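Local coordinates for protein RNA-dependent RNA Polymerase (Bombyx mori cytoplasmic polyhedrosis virus, PDB 6TZ0) that catalyses RNA-directed RNA synthesis, transcribing the viral double-stranded genome conservatively into plus strands and replicating it by making complementary minus strands, at residues Pro83-Leu88 with His99-Leu104; Ser93-Gly98 with Thr349-Asp354. All coordinates share one frame; numbering follows the deposited sequence.

Contact 1: Pro83-Leu88 with His99-Leu104; sequences PSDYPL and HKYDYL
Tyr86 reaches across from one limb of the loop to the other and ends on the backbone of Tyr103, a good example of how two irregular segments can be held side by side without strand pairing. Its first torsion (chi1 -60°) sets CG beside the backbone N and opposite the carbonyl carbon, which lays the ring along residues 101-104. Tyr86 OH gives its proton to Tyr103 O at 2.6 Å, a single cross-link. The C=O...donor angle is 134°, and the donor is tilted 30° from the carbonyl plane. Seen from the ring, the carbonyl oxygen lies at the edge, near the ring plane. The same hydroxyl also accepts from Val105 N, so two backbone groups grip it, and Leu104 CA lies 3.5 Å from Tyr86 OH.

Tyr101 answers from the other limb: the CD2 corner of its ring meets Asp85 O edge-on at 3.7 Å, and the neighbouring CE2 lies 4.0 Å from Asp85 OD1, with the carboxylate turned steeply against the ring. Lys100 CG lies over one ring face of Tyr101, while the phenol end bonds to Asp240. Asp85 brings its backbone oxygen and OD1 nearest to the ring; its OD2 is paired with Lys79. Farther along, Pro87 CG rests on His99 CB at 4.1 Å, the two side chains crossing at about a right angle.

Both segments belong to the long loop between helices 73-76 and 121-134 of the N-terminal region. From it Tyr103 turns toward helix 242-248, with its side chain about 4 Å from that of Arg485, a UTP-binding residue. The chemistry implies a join specified by one tyrosine hydroxyl and filled out by the Tyr101 ring edge and Pro87, while Asp85 OD2 and the phenol of Tyr101 pair with residues outside the two segments.

Contact 2: Ser93-Gly98 with Thr349-Asp354; sequences SFFKQG and TELSLD
Phe95 leaves the loop 93-98 with its CB directed at helix 349-356, and its ring atoms divide between Leu88, Glu350 and Leu351. CG stands beside the backbone N (chi1 -72°), which carries the ring in between the helix and Leu88. On one flank Phe95 CD1 passes Leu88 CD2 at 3.7 Å. On the other, Phe95 CD2 lies 3.8 Å from Glu350 O. At the next position Phe95 CE2 abuts Glu350 CB at 3.6 Å, an approach made at the ring edge, while Phe95 CE1 comes within 4.0 Å of Leu351 CD2. Phe95 CZ, the tip, meets Leu351 CD2 at 3.7 Å. This methyl in fact sits over the ring face, 15° off the normal and somewhat toward the rim, in a CH-pi contact. Phe627 adds an edge-to-face partner.

This is loop-on-helix packing that joins the N-terminal region to a helix of the central polymerase region, where helix 349-356 also leans on strands 474-477 and 620-624 through Leu353, next to Leu476 and Tyr622. Glu350 contributes its CB and its backbone oxygen; a bend at chi2 (91°) takes the carboxylate away from the loop.

Phe94 approaches the helix alongside Phe95, with Phe94 CZ 3.3 Å from Glu350 O and 4.4 Å from Leu353 CD2. Its ring also makes a cation-pi contact with Arg500 of the neighbouring chain, viral structural protein 4. Toward the end of the loop segment, Asp354 OD2 lies 3.8 Å from Gln97 O, and Arg469 of that second chain forms a long, weak ion pair with Asp354 OD1.

Contact 1 folds the loop of the N-terminal region back on itself, and contact 2 sets the same loop against a helix of the polymerase region; their segments alternate in sequence, with 93-98 running straight into 99-104. Their centres lie about 9 Å apart. Contact 2 is the more buried of the two and is mainly apolar, without a hydrogen bond between its segments, whereas partly buried contact 1 rests on a polar tyrosine link. Both segments of contact 1 touch contact 2: Tyr86 packs on Leu351, and Asp102 OD1 lies near Leu351 O. Another difference lies in the assembly, for viral structural protein 4 reaches contact 2 but leaves the segments of contact 1 untouched.

Contact 1: Pro83-Leu88 with His99-Leu104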
loop_
_atom_site.group_PDB
_atom_site.type_symbol
_atom_site.label_atom_id
_atom_site.label_comp_id
_atom_site.label_asym_id
_atom_site.label_seq_id
_atom_site.Cartn_x
_atom_site.Cartn_y
_atom_site.Cartn_z
ATOM N N PRO A 83 29.106 -4.573 22.430
ATOM C CA PRO A 83 27.827 -5.295 22.385
ATOM C C PRO A 83 26.685 -4.598 23.110
ATOM O O PRO A 83 25.540 -5.042 22.978
ATOM C CB PRO A 83 28.159 -6.635 23.046
ATOM C CG PRO A 83 29.303 -6.331 23.937
ATOM C CD PRO A 83 30.111 -5.285 23.238
ATOM N N SER A 84 26.947 -3.532 23.861
ATOM C CA SER A 84 25.884 -2.766 24.492
ATOM C C SER A 84 25.328 -1.678 23.585
ATOM O O SER A 84 24.475 -0.905 24.027
ATOM C CB SER A 84 26.374 -2.141 25.800
ATOM O OG SER A 84 27.333 -1.132 25.554
ATOM N N ASP A 85 25.796 -1.588 22.338
ATOM C CA ASP A 85 25.144 -0.719 21.368
ATOM C C ASP A 85 23.827 -1.302 20.887
ATOM O O ASP A 85 22.961 -0.553 20.425
ATOM C CB ASP A 85 26.042 -0.469 20.158
ATOM C CG ASP A 85 27.259 0.360 20.490
ATOM O OD1 ASP A 85 27.212 1.143 21.458
ATOM O OD2 ASP A 85 28.262 0.237 19.763
ATOM N N TYR A 86 23.660 -2.616 20.981
ATOM C CA TYR A 86 22.423 -3.288 20.591
ATOM C C TYR A 86 21.951 -4.166 21.743
ATOM O O TYR A 86 22.081 -5.393 21.694
ATOM C CB TYR A 86 22.644 -4.108 19.322
ATOM C CG TYR A 86 23.080 -3.263 18.147
ATOM C CD1 TYR A 86 22.159 -2.537 17.409
ATOM C CD2 TYR A 86 24.419 -3.177 17.792
ATOM C CE1 TYR A 86 22.558 -1.756 16.346
ATOM C CE2 TYR A 86 24.826 -2.402 16.731
ATOM C CZ TYR A 86 23.893 -1.694 16.012
ATOM O OH TYR A 86 24.292 -0.921 14.947
ATOM N N PRO A 87 21.403 -3.570 22.800
ATOM C CA PRO A 87 21.051 -4.346 23.990
ATOM C C PRO A 87 19.779 -5.155 23.777
ATOM O O PRO A 87 19.066 -5.004 22.788
ATOM C CB PRO A 87 20.839 -3.270 25.054
ATOM C CG PRO A 87 20.375 -2.109 24.292
ATOM C CD PRO A 87 21.077 -2.144 22.977
ATOM N N LEU A 88 19.506 -6.027 24.735
ATOM C CA LEU A 88 18.287 -6.815 24.748
ATOM C C LEU A 88 17.558 -6.584 26.063
ATOM O O LEU A 88 18.036 -5.875 26.950
ATOM C CB LEU A 88 18.577 -8.304 24.560
ATOM C CG LEU A 88 19.263 -8.756 23.276
ATOM C CD1 LEU A 88 19.373 -10.261 23.272
ATOM C CD2 LEU A 88 18.522 -8.263 22.069
ATOM N N HIS A 99 16.284 1.863 23.287
ATOM C CA HIS A 99 17.608 1.533 22.794
ATOM C C HIS A 99 18.039 2.615 21.819
ATOM O O HIS A 99 17.248 3.061 20.982
ATOM C CB HIS A 99 17.648 0.136 22.156
ATOM C CG HIS A 99 16.790 -0.020 20.943
ATOM N ND1 HIS A 99 15.439 -0.273 21.014
ATOM C CD2 HIS A 99 17.097 0.007 19.625
ATOM C CE1 HIS A 99 14.949 -0.381 19.792
ATOM N NE2 HIS A 99 15.935 -0.213 18.931
ATOM N N LYS A 100 19.293 3.045 21.961
ATOM C CA LYS A 100 19.732 4.298 21.359
ATOM C C LYS A 100 19.855 4.195 19.845
ATOM O O LYS A 100 19.488 5.129 19.125
ATOM C CB LYS A 100 21.058 4.728 21.984
ATOM C CG LYS A 100 21.583 6.055 21.479
ATOM C CD LYS A 100 22.840 6.472 22.213
ATOM C CE LYS A 100 22.507 6.895 23.634
ATOM N NZ LYS A 100 21.656 8.113 23.654
ATOM N N TYR A 101 20.350 3.075 19.339
ATOM C CA TYR A 101 20.698 2.962 17.933
ATOM C C TYR A 101 19.722 2.038 17.224
ATOM O O TYR A 101 19.427 0.946 17.715
ATOM C CB TYR A 101 22.128 2.450 17.772
ATOM C CG TYR A 101 23.132 3.362 18.420
ATOM C CD1 TYR A 101 23.491 4.559 17.822
ATOM C CD2 TYR A 101 23.711 3.032 19.635
ATOM C CE1 TYR A 101 24.399 5.401 18.415
ATOM C CE2 TYR A 101 24.618 3.865 20.236
ATOM C CZ TYR A 101 24.960 5.049 19.621
ATOM O OH TYR A 101 25.870 5.893 20.205
ATOM N N ASP A 102 19.226 2.484 16.074
ATOM C CA ASP A 102 18.417 1.656 15.197
ATOM C C ASP A 102 19.137 1.314 13.908
ATOM O O ASP A 102 18.577 0.607 13.067
ATOM C CB ASP A 102 17.096 2.356 14.865
ATOM C CG ASP A 102 16.185 2.474 16.059
ATOM O OD1 ASP A 102 16.278 1.622 16.962
ATOM O OD2 ASP A 102 15.365 3.410 16.092
ATOM N N TYR A 103 20.357 1.809 13.724
ATOM C CA TYR A 103 21.071 1.662 12.471
ATOM C C TYR A 103 22.502 1.238 12.770
ATOM O O TYR A 103 22.860 0.959 13.917
ATOM C CB TYR A 103 20.979 2.958 11.653
ATOM C CG TYR A 103 19.583 3.231 11.122
ATOM C CD1 TYR A 103 19.166 2.701 9.914
ATOM C CD2 TYR A 103 18.675 3.983 11.849
ATOM C CE1 TYR A 103 17.901 2.927 9.433
ATOM C CE2 TYR A 103 17.398 4.209 11.382
ATOM C CZ TYR A 103 17.019 3.677 10.171
ATOM O OH TYR A 103 15.756 3.897 9.684
ATOM N N LEU A 104 23.325 1.183 11.727
ATOM C CA LEU A 104 24.675 0.638 11.827
ATOM C C LEU A 104 25.592 1.638 12.520
ATOM O O LEU A 104 25.868 2.716 11.985
ATOM C CB LEU A 104 25.181 0.278 10.431
ATOM C CG LEU A 104 26.428 -0.567 10.150
ATOM C CD1 LEU A 104 27.648 0.284 10.024
ATOM C CD2 LEU A 104 26.648 -1.574 11.259
#

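Contact 2: Ser93-Gly98 with Thr349-Asp354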
loop_
_atom_site.group_PDB
_atom_site.type_symbol
_atom_site.label_atom_id
_atom_site.label_comp_id
_atom_site.label_asym_id
_atom_site.label_seq_id
_atom_site.Cartn_x
_atom_site.Cartn_y
_atom_site.Cartn_z
ATOM N N SER A 93 13.366 -11.554 24.685
ATOM C CA SER A 93 12.310 -11.823 23.724
ATOM C C SER A 93 12.339 -10.841 22.568
ATOM O O SER A 93 11.853 -11.158 21.479
ATOM C CB SER A 93 10.953 -11.782 24.423
ATOM O OG SER A 93 10.708 -10.510 24.986
ATOM N N PHE A 94 12.914 -9.663 22.789
ATOM C CA PHE A 94 13.050 -8.625 21.780
ATOM C C PHE A 94 14.173 -7.710 22.261
ATOM O O PHE A 94 14.705 -7.889 23.359
ATOM C CB PHE A 94 11.709 -7.897 21.570
ATOM C CG PHE A 94 11.676 -6.985 20.381
ATOM C CD1 PHE A 94 11.682 -7.503 19.099
ATOM C CD2 PHE A 94 11.633 -5.612 20.545
ATOM C CE1 PHE A 94 11.658 -6.670 18.004
ATOM C CE2 PHE A 94 11.613 -4.773 19.454
ATOM C CZ PHE A 94 11.622 -5.306 18.182
ATOM N N PHE A 95 14.559 -6.750 21.417
ATOM C CA PHE A 95 15.464 -5.684 21.821
ATOM C C PHE A 95 14.882 -4.864 22.967
ATOM O O PHE A 95 13.676 -4.874 23.231
ATOM C CB PHE A 95 15.758 -4.737 20.660
ATOM C CG PHE A 95 16.636 -5.319 19.603
ATOM C CD1 PHE A 95 18.001 -5.418 19.800
ATOM C CD2 PHE A 95 16.108 -5.725 18.390
ATOM C CE1 PHE A 95 18.821 -5.945 18.825
ATOM C CE2 PHE A 95 16.926 -6.248 17.407
ATOM C CZ PHE A 95 18.283 -6.356 17.626
ATOM N N LYS A 96 15.761 -4.130 23.639
ATOM C CA LYS A 96 15.373 -3.314 24.777
ATOM C C LYS A 96 14.480 -2.164 24.314
ATOM O O LYS A 96 14.541 -1.733 23.159
ATOM C CB LYS A 96 16.625 -2.792 25.490
ATOM C CG LYS A 96 16.409 -2.201 26.869
ATOM C CD LYS A 96 17.719 -1.802 27.509
ATOM C CE LYS A 96 17.491 -1.240 28.893
ATOM N NZ LYS A 96 18.770 -0.861 29.541
ATOM N N GLN A 97 13.616 -1.702 25.219
ATOM C CA GLN A 97 12.612 -0.685 24.938
ATOM C C GLN A 97 13.209 0.639 24.486
ATOM O O GLN A 97 13.025 1.046 23.335
ATOM C CB GLN A 97 11.769 -0.447 26.181
ATOM C CG GLN A 97 10.689 0.575 26.009
ATOM C CD GLN A 97 9.964 0.837 27.297
ATOM O OE1 GLN A 97 10.265 0.246 28.326
ATOM N NE2 GLN A 97 9.028 1.749 27.256
ATOM N N GLY A 98 13.928 1.315 25.370
ATOM C CA GLY A 98 14.635 2.495 24.934
ATOM C C GLY A 98 16.052 2.131 24.565
ATOM O O GLY A 98 16.935 2.093 25.426
ATOM N N THR A 349 14.878 -4.904 10.270
ATOM C CA THR A 349 13.549 -4.410 10.599
ATOM C C THR A 349 13.176 -4.614 12.060
ATOM O O THR A 349 12.237 -3.968 12.536
ATOM C CB THR A 349 12.520 -5.075 9.698
ATOM O OG1 THR A 349 11.203 -4.687 10.103
ATOM C CG2 THR A 349 12.663 -6.543 9.769
ATOM N N GLU A 350 13.900 -5.468 12.789
ATOM C CA GLU A 350 13.704 -5.548 14.230
ATOM C C GLU A 350 14.160 -4.271 14.924
ATOM O O GLU A 350 13.686 -3.958 16.019
ATOM C CB GLU A 350 14.461 -6.739 14.812
ATOM C CG GLU A 350 14.047 -8.113 14.314
ATOM C CD GLU A 350 14.841 -8.562 13.100
ATOM O OE1 GLU A 350 15.707 -7.797 12.635
ATOM O OE2 GLU A 350 14.622 -9.693 12.625
ATOM N N LEU A 351 15.083 -3.531 14.310
ATOM C CA LEU A 351 15.572 -2.297 14.906
ATOM C C LEU A 351 14.662 -1.114 14.615
ATOM O O LEU A 351 14.536 -0.218 15.453
ATOM C CB LEU A 351 16.987 -2.001 14.413
ATOM C CG LEU A 351 18.099 -2.934 14.889
ATOM C CD1 LEU A 351 19.398 -2.608 14.192
ATOM C CD2 LEU A 351 18.259 -2.829 16.391
ATOM N N SER A 352 14.022 -1.094 13.451
ATOM C CA SER A 352 13.162 0.010 13.054
ATOM C C SER A 352 11.688 -0.272 13.288
ATOM O O SER A 352 10.854 0.604 13.028
ATOM C CB SER A 352 13.386 0.347 11.582
ATOM O OG SER A 352 12.505 1.369 11.155
ATOM N N LEU A 353 11.352 -1.464 13.780
ATOM C CA LEU A 353 9.958 -1.845 13.955
ATOM C C LEU A 353 9.301 -1.064 15.083
ATOM O O LEU A 353 8.109 -0.750 15.015
ATOM C CB LEU A 353 9.887 -3.350 14.198
ATOM C CG LEU A 353 8.589 -4.142 14.257
ATOM C CD1 LEU A 353 8.849 -5.483 13.630
ATOM C CD2 LEU A 353 8.169 -4.340 15.696
ATOM N N ASP A 354 10.061 -0.722 16.120
ATOM C CA ASP A 354 9.485 -0.015 17.255
ATOM C C ASP A 354 9.274 1.463 16.948
ATOM O O ASP A 354 8.594 2.157 17.706
ATOM C CB ASP A 354 10.392 -0.190 18.471
ATOM C CG ASP A 354 9.673 0.022 19.785
ATOM O OD1 ASP A 354 8.448 0.227 19.782
ATOM O OD2 ASP A 354 10.342 -0.019 20.837
#